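Local coordinates for protein paraflagellar rod component (Trypanosoma brucei, PDB 2Q0X) that is of unknown function but adopts the alpha/beta-hydrolase fold and is probably a component of the trypanosome paraflagellar rod, at residues M32-A37 with N59-L64. Residues are numbered along the deposited sequence; the frame is centred on the assembly and turned at random.
Sequences MMNMDA and NLAEEL
Apolar packing between Met33 and Ala61 forms one half of this contact. Met33 CE lies 3.7 Å from Ala61 CB, and Met33 SD is 3.9 Å from the same methyl, so across these two segments the end of the thioether meets one small side chain; Met33 also packs on Val13. The torsions account for this approach: CG stands beside the backbone N and anti to the carbonyl carbon, the chain then runs extended through chi2, and a bend at chi3 (73°) swings CE round, leaving both sulfur and terminal methyl beside the alanine. The small area buried between the segments, 123 Å², and the closest CA pair, Met33 and Ala61 at 7.0 Å, describe a local touch between strand end and helix.

The strand order 1-2-4-3-5-6-7-8 identifies the alpha/beta-hydrolase sheet. Strand 26-33 is its second strand, pairing antiparallel with 69-73, and helix 57-64 belongs to the connection from strand 40-44 to 69-73. Phe70 links the two sides: its backbone is hydrogen-bonded to that of Met33, and it also meets the side chain of Ala61. The same helix also packs Leu60 and Leu64 against helix 280-299, on Ile287 and on Leu288 and Leu291.

The polar half is carried by Asn34, just beyond the strand, where a left-handed backbone conformation accompanies the turn of the chain. Its side chain leaves the backbone toward the helix, and ND2 lies 3.3 Å from Ala61 O. A water joins the same two atoms by hydrogen bonds, accepting from Asn34 ND2 at 3.1 Å and donating to Ala61 O at 2.6 Å. It meets the carbonyl obliquely, with a C-O-water angle of about 121°.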
# COMPACT_ATOMS: atom_id res chain seq x y z
N MET A 32 -10.85 3.21 9.52
CA MET A 32 -11.31 3.88 10.73
C MET A 32 -11.78 2.86 11.80
O MET A 32 -12.48 1.91 11.48
CB MET A 32 -12.49 4.78 10.40
CG MET A 32 -12.34 5.58 9.11
SD MET A 32 -13.73 6.67 8.82
CE MET A 32 -15.05 5.54 8.50
N MET A 33 -11.41 3.11 13.06
CA MET A 33 -11.85 2.28 14.19
C MET A 33 -12.51 3.16 15.23
O MET A 33 -12.00 4.25 15.54
CB MET A 33 -10.67 1.55 14.83
CG MET A 33 -9.97 0.63 13.89
SD MET A 33 -8.41 0.07 14.54
CE MET A 33 -8.98 -1.05 15.77
N ASN A 34 -13.64 2.70 15.75
CA ASN A 34 -14.28 3.33 16.92
C ASN A 34 -14.72 4.76 16.67
O ASN A 34 -14.40 5.67 17.43
CB ASN A 34 -13.35 3.24 18.13
CG ASN A 34 -12.90 1.80 18.40
OD1 ASN A 34 -13.73 0.89 18.41
ND2 ASN A 34 -11.59 1.58 18.57
N MET A 35 -15.48 4.93 15.59
CA MET A 35 -15.95 6.23 15.16
C MET A 35 -17.19 6.69 15.92
O MET A 35 -17.78 7.69 15.57
CB MET A 35 -16.26 6.19 13.65
CG MET A 35 -15.05 5.87 12.79
SD MET A 35 -13.77 7.14 12.90
CE MET A 35 -14.48 8.43 11.84
N ASP A 36 -17.59 5.95 16.95
CA ASP A 36 -18.55 6.44 17.94
C ASP A 36 -18.05 7.72 18.64
O ASP A 36 -18.84 8.57 19.03
CB ASP A 36 -18.92 5.36 18.98
CG ASP A 36 -17.75 4.41 19.30
OD1 ASP A 36 -17.20 4.49 20.44
OD2 ASP A 36 -17.38 3.58 18.43
N ALA A 37 -16.73 7.86 18.77
CA ALA A 37 -16.17 9.07 19.36
C ALA A 37 -16.40 10.26 18.41
O ALA A 37 -16.82 10.07 17.25
CB ALA A 37 -14.70 8.88 19.66
N ASN A 59 -4.04 -2.24 20.42
CA ASN A 59 -4.18 -1.94 21.85
C ASN A 59 -4.43 -0.44 22.10
O ASN A 59 -5.30 -0.08 22.89
CB ASN A 59 -2.94 -2.41 22.61
CG ASN A 59 -2.72 -3.89 22.50
OD1 ASN A 59 -3.50 -4.68 23.04
ND2 ASN A 59 -1.67 -4.29 21.79
N LEU A 60 -3.65 0.42 21.45
CA LEU A 60 -3.93 1.87 21.38
C LEU A 60 -5.39 2.19 21.06
O LEU A 60 -6.06 2.88 21.83
CB LEU A 60 -3.04 2.56 20.33
CG LEU A 60 -3.05 4.12 20.36
CD1 LEU A 60 -2.93 4.66 21.81
CD2 LEU A 60 -1.97 4.72 19.51
N ALA A 61 -5.88 1.71 19.91
CA ALA A 61 -7.24 2.00 19.47
C ALA A 61 -8.27 1.51 20.49
O ALA A 61 -9.26 2.18 20.78
CB ALA A 61 -7.52 1.38 18.08
N GLU A 62 -7.99 0.34 21.06
CA GLU A 62 -8.82 -0.25 22.09
C GLU A 62 -8.91 0.64 23.34
O GLU A 62 -9.99 0.88 23.88
CB GLU A 62 -8.24 -1.62 22.45
CG GLU A 62 -9.17 -2.55 23.11
CD GLU A 62 -8.55 -3.95 23.23
OE1 GLU A 62 -7.61 -4.10 24.07
OE2 GLU A 62 -8.98 -4.87 22.49
N GLU A 63 -7.75 1.12 23.79
CA GLU A 63 -7.67 1.99 24.97
C GLU A 63 -8.32 3.34 24.73
O GLU A 63 -9.00 3.85 25.62
CB GLU A 63 -6.22 2.17 25.43
CG GLU A 63 -5.65 0.93 26.11
CD GLU A 63 -6.41 0.55 27.38
OE1 GLU A 63 -6.79 1.46 28.16
OE2 GLU A 63 -6.61 -0.67 27.59
N LEU A 64 -8.16 3.88 23.52
CA LEU A 64 -8.78 5.14 23.09
C LEU A 64 -10.30 5.08 22.95
O LEU A 64 -10.96 6.12 22.96
CB LEU A 64 -8.18 5.59 21.74
CG LEU A 64 -6.75 6.15 21.74
CD1 LEU A 64 -6.20 6.26 20.34
CD2 LEU A 64 -6.72 7.49 22.47
O HOH W 1 -10.03 4.11 19.29